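Local coordinates for capsular polysaccharide biosynthesis protein (Burkholderia pseudomallei, PDB 4BQN) that binds coenzyme A and probably acts as an acetyltransferase in the biosynthesis of the bacterium's capsular polysaccharide, at residues A[98-101]-A[102-105]; A[196-199]-A[200-203]; A[157-160]-A[161-165]. The protein carries 1 engineered substitution. All coordinates share one frame; numbering follows the deposited sequence.

Interaction 1 (A[98-101]-A[102-105]); sequences MHWE and GYHP. With COA (coenzyme A), chain C.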
loop_
_atom_site.group_PDB
_atom_site.type_symbol
_atom_site.label_atom_id
_atom_site.label_comp_id
_atom_site.label_asym_id
_atom_site.label_seq_id
_atom_site.Cartn_x
_atom_site.Cartn_y
_atom_site.Cartn_z
ATOM N N MET A 98 -3.550 -2.973 -2.762
ATOM C CA MET A 98 -2.265 -3.643 -2.698
ATOM C C MET A 98 -1.515 -3.225 -1.428
ATOM O O MET A 98 -1.084 -2.081 -1.299
ATOM C CB MET A 98 -1.454 -3.315 -3.954
ATOM C CG MET A 98 -2.108 -3.825 -5.214
ATOM S SD MET A 98 -1.394 -3.170 -6.734
ATOM C CE MET A 98 -2.252 -1.594 -6.843
ATOM N N HIS A 99 -1.333 -4.169 -0.513
ATOM C CA HIS A 99 -0.653 -3.942 0.754
ATOM C C HIS A 99 0.231 -5.160 0.981
ATOM O O HIS A 99 -0.215 -6.303 0.807
ATOM C CB HIS A 99 -1.689 -3.732 1.859
ATOM C CG HIS A 99 -1.124 -3.563 3.232
ATOM N ND1 HIS A 99 -1.274 -2.400 3.961
ATOM C CD2 HIS A 99 -0.458 -4.429 4.035
ATOM C CE1 HIS A 99 -0.724 -2.561 5.151
ATOM N NE2 HIS A 99 -0.215 -3.781 5.219
ATOM N N TRP A 100 1.489 -4.920 1.328
ATOM C CA TRP A 100 2.459 -6.004 1.451
ATOM C C TRP A 100 3.568 -5.558 2.380
ATOM O O TRP A 100 4.308 -4.629 2.049
ATOM C CB TRP A 100 3.036 -6.320 0.068
ATOM C CG TRP A 100 3.970 -7.473 0.029
ATOM C CD1 TRP A 100 5.344 -7.439 0.076
ATOM C CD2 TRP A 100 3.605 -8.851 -0.141
ATOM N NE1 TRP A 100 5.850 -8.721 -0.031
ATOM C CE2 TRP A 100 4.806 -9.604 -0.154
ATOM C CE3 TRP A 100 2.379 -9.527 -0.269
ATOM C CZ2 TRP A 100 4.815 -10.989 -0.314
ATOM C CZ3 TRP A 100 2.388 -10.905 -0.430
ATOM C CH2 TRP A 100 3.598 -11.623 -0.435
ATOM N N GLU A 101 3.695 -6.225 3.525
ATOM C CA GLU A 101 4.687 -5.862 4.556
ATOM C C GLU A 101 5.991 -6.650 4.414
ATOM O O GLU A 101 6.883 -6.519 5.237
ATOM C CB GLU A 101 4.083 -6.032 5.960
ATOM C CG GLU A 101 2.923 -5.085 6.170
ATOM C CD GLU A 101 2.171 -5.336 7.447
ATOM O OE1 GLU A 101 2.772 -5.873 8.398
ATOM O OE2 GLU A 101 0.978 -4.992 7.477
ATOM N N GLY A 102 6.110 -7.464 3.367
ATOM C CA GLY A 102 7.222 -8.395 3.302
ATOM C C GLY A 102 8.593 -7.769 3.168
ATOM O O GLY A 102 9.570 -8.359 3.604
ATOM N N TYR A 103 8.701 -6.574 2.596
ATOM C CA TYR A 103 10.021 -5.933 2.541
ATOM C C TYR A 103 10.398 -5.262 3.850
ATOM O O TYR A 103 11.586 -5.190 4.197
ATOM C CB TYR A 103 10.083 -4.883 1.443
ATOM C CG TYR A 103 9.831 -5.447 0.076
ATOM C CD1 TYR A 103 10.799 -6.209 -0.577
ATOM C CD2 TYR A 103 8.631 -5.189 -0.592
ATOM C CE1 TYR A 103 10.561 -6.735 -1.846
ATOM C CE2 TYR A 103 8.385 -5.707 -1.852
ATOM C CZ TYR A 103 9.354 -6.457 -2.481
ATOM O OH TYR A 103 9.089 -6.941 -3.734
ATOM N N HIS A 104 9.390 -4.739 4.547
ATOM C CA HIS A 104 9.616 -3.865 5.706
ATOM C C HIS A 104 8.728 -4.347 6.841
ATOM O O HIS A 104 7.753 -3.693 7.214
ATOM C CB HIS A 104 9.320 -2.389 5.363
ATOM C CG HIS A 104 9.632 -2.016 3.948
ATOM N ND1 HIS A 104 8.644 -1.754 3.021
ATOM C CD2 HIS A 104 10.816 -1.863 3.296
ATOM C CE1 HIS A 104 9.203 -1.464 1.859
ATOM N NE2 HIS A 104 10.522 -1.513 1.998
ATOM N N PRO A 105 9.065 -5.508 7.419
ATOM C CA PRO A 105 8.119 -6.122 8.342
ATOM C C PRO A 105 7.991 -5.358 9.665
ATOM O O PRO A 105 7.100 -5.661 10.455
ATOM C CB PRO A 105 8.699 -7.536 8.569
ATOM C CG PRO A 105 9.657 -7.756 7.455
ATOM C CD PRO A 105 10.194 -6.394 7.108
HETATM N N1A COA C . -2.439 -6.696 5.290
HETATM C C2A COA C . -2.452 -6.063 6.490
HETATM N N3A COA C . -3.150 -4.934 6.705
HETATM C C4A COA C . -3.902 -4.416 5.707
HETATM C C5A COA C . -3.940 -5.054 4.397
HETATM C C6A COA C . -3.145 -6.264 4.226
HETATM N N6A COA C . -3.129 -6.898 3.036
HETATM N N7A COA C . -4.754 -4.330 3.594
HETATM C C8A COA C . -5.218 -3.302 4.348
HETATM N N9A COA C . -4.687 -3.346 5.591
HETATM C C1B COA C . -4.959 -2.460 6.729
HETATM C C2B COA C . -5.219 -1.005 6.380
HETATM O O2B COA C . -3.989 -0.284 6.298
HETATM C C3B COA C . -6.081 -0.602 7.566
HETATM O O3B COA C . -5.194 -0.427 8.687
HETATM P P3B COA C . -5.665 0.268 10.059
HETATM O O7A COA C . -4.381 0.388 10.842
HETATM O O8A COA C . -6.228 1.597 9.632
HETATM O O9A COA C . -6.686 -0.656 10.678
HETATM C C4B COA C . -6.933 -1.846 7.814
HETATM O O4B COA C . -6.193 -2.941 7.271
HETATM C C5B COA C . -8.323 -1.792 7.181
HETATM O O5B COA C . -8.144 -1.544 5.792
HETATM P P1A COA C . -8.936 -2.355 4.680
HETATM O O1A COA C . -8.363 -1.920 3.363
HETATM O O2A COA C . -8.935 -3.823 4.985
HETATM O O3A COA C . -10.464 -1.899 4.790
HETATM P P2A COA C . -11.252 -0.496 4.697
HETATM O O4A COA C . -11.844 -0.227 6.058
HETATM O O5A COA C . -12.197 -0.648 3.538
HETATM O O6A COA C . -10.168 0.629 4.392
HETATM C CBP COA C . -8.534 1.994 3.289
HETATM C CCP COA C . -9.659 0.980 3.090
HETATM C CDP COA C . -7.948 2.401 1.942
HETATM C CEP COA C . -9.136 3.246 3.904
HETATM C CAP COA C . -7.467 1.346 4.209
HETATM O OAP COA C . -6.791 0.301 3.508
HETATM C C9P COA C . -6.418 2.256 4.830
HETATM O O9P COA C . -6.661 2.865 5.864
HETATM N N8P COA C . -5.213 2.320 4.254
HETATM C C7P COA C . -4.125 3.112 4.814
HETATM C C6P COA C . -4.251 4.611 4.613
HETATM C C5P COA C . -4.258 4.889 3.134
HETATM O O5P COA C . -5.302 4.929 2.501
HETATM N N4P COA C . -3.069 5.079 2.592
HETATM C C3P COA C . -2.915 5.349 1.191
HETATM C C2P COA C . -2.005 4.314 0.572
HETATM S S1P COA C . -2.307 4.295 -1.151
HETATM O O HOH W 1 6.951 -4.187 2.665
HETATM O O HOH W 2 5.022 -7.256 9.416
#
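Trp100 and Gly102 meet where the chain turns: the amide nitrogen of Gly102 sits over one face of the indole, 3.4 Å from Trp100 CD1. Beyond it the indole presents its edge to the face of Tyr103, an offset edge-to-face pair with ring planes at 60°. The turn itself is closed loosely, since Glu101 O takes only a weak bond from His104 N (3.2 Å) and a CA-H contact from Pro105. Water 1 reinforces it by donating to Trp100 O and accepting from Tyr103 N; water 2 donates to both Glu101 OE1 and Pro105 O.

Glu101 carries the contact on to the cofactor. Its chain runs out extended, and OE2 offers the anti lone pair to His99 NE2 at 2.8 Å, an almost straight His-carboxylate hydrogen bond (173°) lying in the imidazole plane. That bond should fix the rotation of the ring of His99, a coenzyme A-binding residue, which lies with one face against the adenine, CD2 coming within 3.3 Å of C6A. Arg299 holds the other oxygen, OE1, in a salt bridge, anchoring the carboxylate that positions His99.

This buried loop follows strand 91-94 and precedes strand 107-108. Trp100 packs on helix 153-167 through Cys160, Val161 and Leu164, while Met98 reaches helix 204-217.

Interaction 2 (A[196-199]-A[200-203]); sequences FYTM and NHPT. With COA (coenzyme A), chain C.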
loop_
_atom_site.group_PDB
_atom_site.type_symbol
_atom_site.label_atom_id
_atom_site.label_comp_id
_atom_site.label_asym_id
_atom_site.label_seq_id
_atom_site.Cartn_x
_atom_site.Cartn_y
_atom_site.Cartn_z
ATOM N N PHE A 196 7.216 -2.933 -3.913
ATOM C CA PHE A 196 6.634 -1.930 -3.006
ATOM C C PHE A 196 7.741 -1.048 -2.468
ATOM O O PHE A 196 8.776 -1.570 -2.041
ATOM C CB PHE A 196 5.909 -2.567 -1.819
ATOM C CG PHE A 196 4.609 -3.238 -2.182
ATOM C CD1 PHE A 196 4.577 -4.517 -2.735
ATOM C CD2 PHE A 196 3.400 -2.591 -1.945
ATOM C CE1 PHE A 196 3.369 -5.133 -3.048
ATOM C CE2 PHE A 196 2.183 -3.213 -2.250
ATOM C CZ PHE A 196 2.175 -4.475 -2.815
ATOM N N TYR A 197 7.498 0.269 -2.444
ATOM C CA TYR A 197 8.363 1.230 -1.746
ATOM C C TYR A 197 7.983 1.368 -0.255
ATOM O O TYR A 197 8.840 1.659 0.598
ATOM C CB TYR A 197 8.223 2.599 -2.396
ATOM C CG TYR A 197 8.860 2.721 -3.752
ATOM C CD1 TYR A 197 10.198 2.382 -3.958
ATOM C CD2 TYR A 197 8.127 3.230 -4.831
ATOM C CE1 TYR A 197 10.790 2.519 -5.206
ATOM C CE2 TYR A 197 8.717 3.383 -6.090
ATOM C CZ TYR A 197 10.051 3.029 -6.274
ATOM O OH TYR A 197 10.667 3.165 -7.499
ATOM N N THR A 198 6.693 1.220 0.040
ATOM C CA THR A 198 6.174 1.119 1.402
ATOM C C THR A 198 5.086 0.065 1.333
ATOM O O THR A 198 4.690 -0.355 0.215
ATOM C CB THR A 198 5.516 2.408 1.905
ATOM O OG1 THR A 198 4.253 2.537 1.242
ATOM C CG2 THR A 198 6.380 3.646 1.601
ATOM N N MET A 199 4.589 -0.382 2.487
ATOM C CA MET A 199 3.587 -1.442 2.520
ATOM C C MET A 199 2.410 -1.200 1.588
ATOM O O MET A 199 1.774 -2.146 1.135
ATOM C CB MET A 199 3.079 -1.649 3.943
ATOM C CG MET A 199 2.378 -0.456 4.564
ATOM S SD MET A 199 2.117 -0.796 6.315
ATOM C CE MET A 199 1.008 0.536 6.749
ATOM N N ASN A 200 2.075 0.072 1.344
ATOM C CA ASN A 200 0.897 0.362 0.508
ATOM C C ASN A 200 1.194 1.294 -0.671
ATOM O O ASN A 200 0.280 1.855 -1.284
ATOM C CB ASN A 200 -0.274 0.847 1.381
ATOM C CG ASN A 200 0.116 2.035 2.235
ATOM O OD1 ASN A 200 0.998 2.794 1.847
ATOM N ND2 ASN A 200 -0.499 2.174 3.407
ATOM N N HIS A 201 2.473 1.397 -1.029
ATOM C CA HIS A 201 2.877 2.136 -2.223
ATOM C C HIS A 201 3.625 1.237 -3.203
ATOM O O HIS A 201 4.847 1.108 -3.134
ATOM C CB HIS A 201 3.764 3.336 -1.875
ATOM C CG HIS A 201 3.037 4.478 -1.233
ATOM N ND1 HIS A 201 3.696 5.617 -0.829
ATOM C CD2 HIS A 201 1.732 4.661 -0.903
ATOM C CE1 HIS A 201 2.829 6.466 -0.307
ATOM N NE2 HIS A 201 1.629 5.916 -0.345
ATOM N N PRO A 202 2.889 0.602 -4.124
ATOM C CA PRO A 202 3.507 -0.171 -5.213
ATOM C C PRO A 202 4.514 0.641 -6.012
ATOM O O PRO A 202 4.314 1.843 -6.240
ATOM C CB PRO A 202 2.302 -0.540 -6.092
ATOM C CG PRO A 202 1.174 -0.614 -5.113
ATOM C CD PRO A 202 1.420 0.482 -4.117
ATOM N N THR A 203 5.573 -0.023 -6.446
ATOM C CA THR A 203 6.516 0.561 -7.384
ATOM C C THR A 203 5.919 0.521 -8.795
ATOM O O THR A 203 4.904 -0.134 -9.055
ATOM C CB THR A 203 7.833 -0.223 -7.420
ATOM O OG1 THR A 203 7.564 -1.548 -7.899
ATOM C CG2 THR A 203 8.492 -0.298 -6.023
HETATM N N1A COA C . -2.439 -6.696 5.290
HETATM C C2A COA C . -2.452 -6.063 6.490
HETATM N N3A COA C . -3.150 -4.934 6.705
HETATM C C4A COA C . -3.902 -4.416 5.707
HETATM C C5A COA C . -3.940 -5.054 4.397
HETATM C C6A COA C . -3.145 -6.264 4.226
HETATM N N6A COA C . -3.129 -6.898 3.036
HETATM N N7A COA C . -4.754 -4.330 3.594
HETATM C C8A COA C . -5.218 -3.302 4.348
HETATM N N9A COA C . -4.687 -3.346 5.591
HETATM C C1B COA C . -4.959 -2.460 6.729
HETATM C C2B COA C . -5.219 -1.005 6.380
HETATM O O2B COA C . -3.989 -0.284 6.298
HETATM C C3B COA C . -6.081 -0.602 7.566
HETATM O O3B COA C . -5.194 -0.427 8.687
HETATM P P3B COA C . -5.665 0.268 10.059
HETATM O O7A COA C . -4.381 0.388 10.842
HETATM O O8A COA C . -6.228 1.597 9.632
HETATM O O9A COA C . -6.686 -0.656 10.678
HETATM C C4B COA C . -6.933 -1.846 7.814
HETATM O O4B COA C . -6.193 -2.941 7.271
HETATM C C5B COA C . -8.323 -1.792 7.181
HETATM O O5B COA C . -8.144 -1.544 5.792
HETATM P P1A COA C . -8.936 -2.355 4.680
HETATM O O1A COA C . -8.363 -1.920 3.363
HETATM O O2A COA C . -8.935 -3.823 4.985
HETATM O O3A COA C . -10.464 -1.899 4.790
HETATM P P2A COA C . -11.252 -0.496 4.697
HETATM O O4A COA C . -11.844 -0.227 6.058
HETATM O O5A COA C . -12.197 -0.648 3.538
HETATM O O6A COA C . -10.168 0.629 4.392
HETATM C CBP COA C . -8.534 1.994 3.289
HETATM C CCP COA C . -9.659 0.980 3.090
HETATM C CDP COA C . -7.948 2.401 1.942
HETATM C CEP COA C . -9.136 3.246 3.904
HETATM C CAP COA C . -7.467 1.346 4.209
HETATM O OAP COA C . -6.791 0.301 3.508
HETATM C C9P COA C . -6.418 2.256 4.830
HETATM O O9P COA C . -6.661 2.865 5.864
HETATM N N8P COA C . -5.213 2.320 4.254
HETATM C C7P COA C . -4.125 3.112 4.814
HETATM C C6P COA C . -4.251 4.611 4.613
HETATM C C5P COA C . -4.258 4.889 3.134
HETATM O O5P COA C . -5.302 4.929 2.501
HETATM N N4P COA C . -3.069 5.079 2.592
HETATM C C3P COA C . -2.915 5.349 1.191
HETATM C C2P COA C . -2.005 4.314 0.572
HETATM S S1P COA C . -2.307 4.295 -1.151
#
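Asn200 and Thr198 belong to a type I beta turn, Thr198 to His201, that folds the chain back on itself and carries Asn200 to the coenzyme A thiol arm. Asn200 N bonds to Thr198 OG1 (3.3 Å, 145°). With CG of Asn200 placed between its backbone N and carbonyl carbon (chi1 55°), the amide faces the cofactor, and CG lies 3.5 Å from C2P, the carbon next to the sulfur. Tyr120 OH holds OD1, which should fix how the amide is turned.

His201 closes the turn, its N reaching Thr198 O at 3.1 Å from well above the carbonyl plane. The imidazole runs beside the Thr198 side chain, both pointing the same way, with His201 CB 3.3 Å from Thr198 OG1. C2P lies at the edge of that imidazole, near its plane. Cys14, to which coenzyme A has been found covalently bound, also touches His201. On the backbone side His201 O accepts Tyr197 N at 2.9 Å, whereas Thr198 N is buried with no partner in the model.

Pro202 stands opposite Phe196 as an antiparallel non-hydrogen-bonded pair whose side chains diverge; they still touch at one point, Pro202 CG lying 4.0 Å from Phe196 CE2.

Thr203 is the N-cap of helix 204-217, and its OG1 is bonded to Arg194 O. The other branch, the methyl CG2, makes a CH-pi contact with the ring of Tyr197, 3.5 Å above the centroid and only 3° off the ring normal.

Interaction 3 (A[157-160]-A[161-165]); sequences ESWC and VDELK. With COA (coenzyme A), chain C.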
loop_
_atom_site.group_PDB
_atom_site.type_symbol
_atom_site.label_atom_id
_atom_site.label_comp_id
_atom_site.label_asym_id
_atom_site.label_seq_id
_atom_site.Cartn_x
_atom_site.Cartn_y
_atom_site.Cartn_z
ATOM N N GLU A 157 5.970 -13.944 4.615
ATOM C CA GLU A 157 5.377 -13.949 3.277
ATOM C C GLU A 157 4.049 -14.690 3.254
ATOM O O GLU A 157 3.104 -14.238 2.600
ATOM C CB GLU A 157 6.315 -14.531 2.249
ATOM C CG GLU A 157 7.465 -13.592 1.974
ATOM C CD GLU A 157 8.400 -14.071 0.896
ATOM O OE1 GLU A 157 8.203 -15.191 0.373
ATOM O OE2 GLU A 157 9.352 -13.328 0.582
ATOM N N SER A 158 3.968 -15.817 3.962
ATOM C CA SER A 158 2.715 -16.588 4.025
ATOM C C SER A 158 1.582 -15.733 4.596
ATOM O O SER A 158 0.470 -15.744 4.068
ATOM C CB SER A 158 2.881 -17.880 4.836
ATOM O OG SER A 158 1.678 -18.634 4.839
ATOM N N TRP A 159 1.876 -14.976 5.653
ATOM C CA TRP A 159 0.885 -14.110 6.262
ATOM C C TRP A 159 0.492 -12.991 5.293
ATOM O O TRP A 159 -0.696 -12.678 5.148
ATOM C CB TRP A 159 1.400 -13.552 7.585
ATOM C CG TRP A 159 0.457 -12.635 8.252
ATOM C CD1 TRP A 159 -0.567 -12.972 9.099
ATOM C CD2 TRP A 159 0.457 -11.201 8.165
ATOM N NE1 TRP A 159 -1.218 -11.832 9.522
ATOM C CE2 TRP A 159 -0.604 -10.734 8.972
ATOM C CE3 TRP A 159 1.255 -10.271 7.484
ATOM C CZ2 TRP A 159 -0.894 -9.364 9.119
ATOM C CZ3 TRP A 159 0.969 -8.906 7.631
ATOM C CH2 TRP A 159 -0.103 -8.471 8.437
ATOM N N CYS A 160 1.480 -12.378 4.632
ATOM C CA CYS A 160 1.177 -11.323 3.667
ATOM C C CYS A 160 0.257 -11.814 2.548
ATOM O O CYS A 160 -0.679 -11.110 2.155
ATOM C CB CYS A 160 2.455 -10.741 3.057
ATOM S SG CYS A 160 3.484 -9.829 4.235
ATOM N N VAL A 161 0.493 -13.027 2.052
ATOM C CA VAL A 161 -0.367 -13.595 1.026
ATOM C C VAL A 161 -1.757 -13.849 1.592
ATOM O O VAL A 161 -2.752 -13.506 0.942
ATOM C CB VAL A 161 0.205 -14.913 0.478
ATOM C CG1 VAL A 161 -0.844 -15.671 -0.344
ATOM C CG2 VAL A 161 1.435 -14.605 -0.348
ATOM N N ASP A 162 -1.841 -14.431 2.790
ATOM C CA ASP A 162 -3.149 -14.720 3.395
ATOM C C ASP A 162 -3.996 -13.468 3.614
ATOM O O ASP A 162 -5.214 -13.502 3.457
ATOM C CB ASP A 162 -3.001 -15.450 4.725
ATOM C CG ASP A 162 -2.485 -16.861 4.567
ATOM O OD1 ASP A 162 -2.452 -17.378 3.430
ATOM O OD2 ASP A 162 -2.108 -17.449 5.597
ATOM N N GLU A 163 -3.359 -12.361 4.000
ATOM C CA GLU A 163 -4.099 -11.106 4.178
ATOM C C GLU A 163 -4.743 -10.633 2.871
ATOM O O GLU A 163 -5.858 -10.097 2.875
ATOM C CB GLU A 163 -3.183 -10.013 4.718
ATOM C CG GLU A 163 -2.783 -10.230 6.170
ATOM C CD GLU A 163 -3.969 -10.196 7.123
ATOM O OE1 GLU A 163 -4.776 -9.243 7.082
ATOM O OE2 GLU A 163 -4.099 -11.120 7.928
ATOM N N LEU A 164 -4.026 -10.793 1.761
ATOM C CA LEU A 164 -4.585 -10.475 0.451
ATOM C C LEU A 164 -5.702 -11.442 0.067
ATOM O O LEU A 164 -6.756 -11.019 -0.387
ATOM C CB LEU A 164 -3.486 -10.453 -0.612
ATOM C CG LEU A 164 -2.428 -9.343 -0.480
ATOM C CD1 LEU A 164 -1.353 -9.502 -1.535
ATOM C CD2 LEU A 164 -3.075 -7.966 -0.599
ATOM N N LYS A 165 -5.484 -12.738 0.277
ATOM C CA LYS A 165 -6.499 -13.726 -0.073
ATOM C C LYS A 165 -7.780 -13.558 0.748
ATOM O O LYS A 165 -8.877 -13.711 0.215
ATOM C CB LYS A 165 -5.937 -15.145 0.046
ATOM C CG LYS A 165 -4.913 -15.473 -1.030
ATOM C CD LYS A 165 -4.387 -16.890 -0.877
ATOM C CE LYS A 165 -3.408 -17.254 -1.979
ATOM N NZ LYS A 165 -2.868 -18.636 -1.803
HETATM N N1A COA C . -2.439 -6.696 5.290
HETATM C C2A COA C . -2.452 -6.063 6.490
HETATM N N3A COA C . -3.150 -4.934 6.705
HETATM C C4A COA C . -3.902 -4.416 5.707
HETATM C C5A COA C . -3.940 -5.054 4.397
HETATM C C6A COA C . -3.145 -6.264 4.226
HETATM N N6A COA C . -3.129 -6.898 3.036
HETATM N N7A COA C . -4.754 -4.330 3.594
HETATM C C8A COA C . -5.218 -3.302 4.348
HETATM N N9A COA C . -4.687 -3.346 5.591
HETATM C C1B COA C . -4.959 -2.460 6.729
HETATM C C2B COA C . -5.219 -1.005 6.380
HETATM O O2B COA C . -3.989 -0.284 6.298
HETATM C C3B COA C . -6.081 -0.602 7.566
HETATM O O3B COA C . -5.194 -0.427 8.687
HETATM P P3B COA C . -5.665 0.268 10.059
HETATM O O7A COA C . -4.381 0.388 10.842
HETATM O O8A COA C . -6.228 1.597 9.632
HETATM O O9A COA C . -6.686 -0.656 10.678
HETATM C C4B COA C . -6.933 -1.846 7.814
HETATM O O4B COA C . -6.193 -2.941 7.271
HETATM C C5B COA C . -8.323 -1.792 7.181
HETATM O O5B COA C . -8.144 -1.544 5.792
HETATM P P1A COA C . -8.936 -2.355 4.680
HETATM O O1A COA C . -8.363 -1.920 3.363
HETATM O O2A COA C . -8.935 -3.823 4.985
HETATM O O3A COA C . -10.464 -1.899 4.790
HETATM P P2A COA C . -11.252 -0.496 4.697
HETATM O O4A COA C . -11.844 -0.227 6.058
HETATM O O5A COA C . -12.197 -0.648 3.538
HETATM O O6A COA C . -10.168 0.629 4.392
HETATM C CBP COA C . -8.534 1.994 3.289
HETATM C CCP COA C . -9.659 0.980 3.090
HETATM C CDP COA C . -7.948 2.401 1.942
HETATM C CEP COA C . -9.136 3.246 3.904
HETATM C CAP COA C . -7.467 1.346 4.209
HETATM O OAP COA C . -6.791 0.301 3.508
HETATM C C9P COA C . -6.418 2.256 4.830
HETATM O O9P COA C . -6.661 2.865 5.864
HETATM N N8P COA C . -5.213 2.320 4.254
HETATM C C7P COA C . -4.125 3.112 4.814
HETATM C C6P COA C . -4.251 4.611 4.613
HETATM C C5P COA C . -4.258 4.889 3.134
HETATM O O5P COA C . -5.302 4.929 2.501
HETATM N N4P COA C . -3.069 5.079 2.592
HETATM C C3P COA C . -2.915 5.349 1.191
HETATM C C2P COA C . -2.005 4.314 0.572
HETATM S S1P COA C . -2.307 4.295 -1.151
HETATM O O HOH W 3 -0.209 -18.242 2.501
HETATM O O HOH W 4 0.187 -17.659 6.990
HETATM O O HOH W 5 -3.052 -13.503 7.266
HETATM O O HOH W 6 -4.345 -10.763 10.568
#
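One face of the Trp159 indole is covered by Glu163, whose CG sits over the six-membered ring, 3.7 Å from its centroid and 16° off the normal, a CH-pi contact. The carboxylate continues across the same side, its plane turned 27° from that of the indole, and OE2 ends near NE1 without a usable hydrogen-bond angle. Water 6 spans the two instead, donating to Glu163 OE2 at 2.7 Å and accepting only weakly from Trp159 NE1. At the far rim CH2 approaches coenzyme A, 3.9 Å from C2A. Trp301 meets the indole edge-to-face.

A bend at chi2 (-63°) lays the Glu163 carboxylate across the indole. Glu163 is a coenzyme A-binding residue, and its CB lies 3.4 Å from N1A of the adenine. The carboxylate is shared out: OE1 goes to Arg167 in a salt bridge, while OE2 also receives water 5, which makes a second bond to Trp159 O. Leu164 CD2 makes a van der Waals contact with the adenine amino group, 3.8 Å from N6A.

Trp159 and Glu163 both lie on helix 153-167, about one turn from each other as an i, i+4 pair. Glu163 N donates to Trp159 O at 2.9 Å, and Val161 N and Asp162 N bond equally well to Glu157 O and Ser158 O; the next bond, Leu164 N to Cys160 O, is weak at 3.4 Å. Away from the cofactor, Val161 packs against Leu187 of helix 183-189, and Glu157 is salt-bridged to Arg191.

Interactions 1 and 2 are buried near the middle of the chain, whereas interaction 3 lies further out, with one side of its helix open to solvent. All three reach coenzyme A, at different points: interactions 1 and 3 address the adenine, interaction 2 the thiol end. Interaction 1 stands between the others, joined to interaction 2 by a probable bond from Trp100 N to Met199 O (2.8 Å) and to interaction 3 where His99 O packs on Leu164 CD2 (3.6 Å); interactions 2 and 3 do not touch, their nearest atoms being about 6 Å apart. The chemistry differs accordingly: a hydrogen-bonded imidazole-carboxylate pair, a backbone turn, and a water-bridged acidic side chain over an indole.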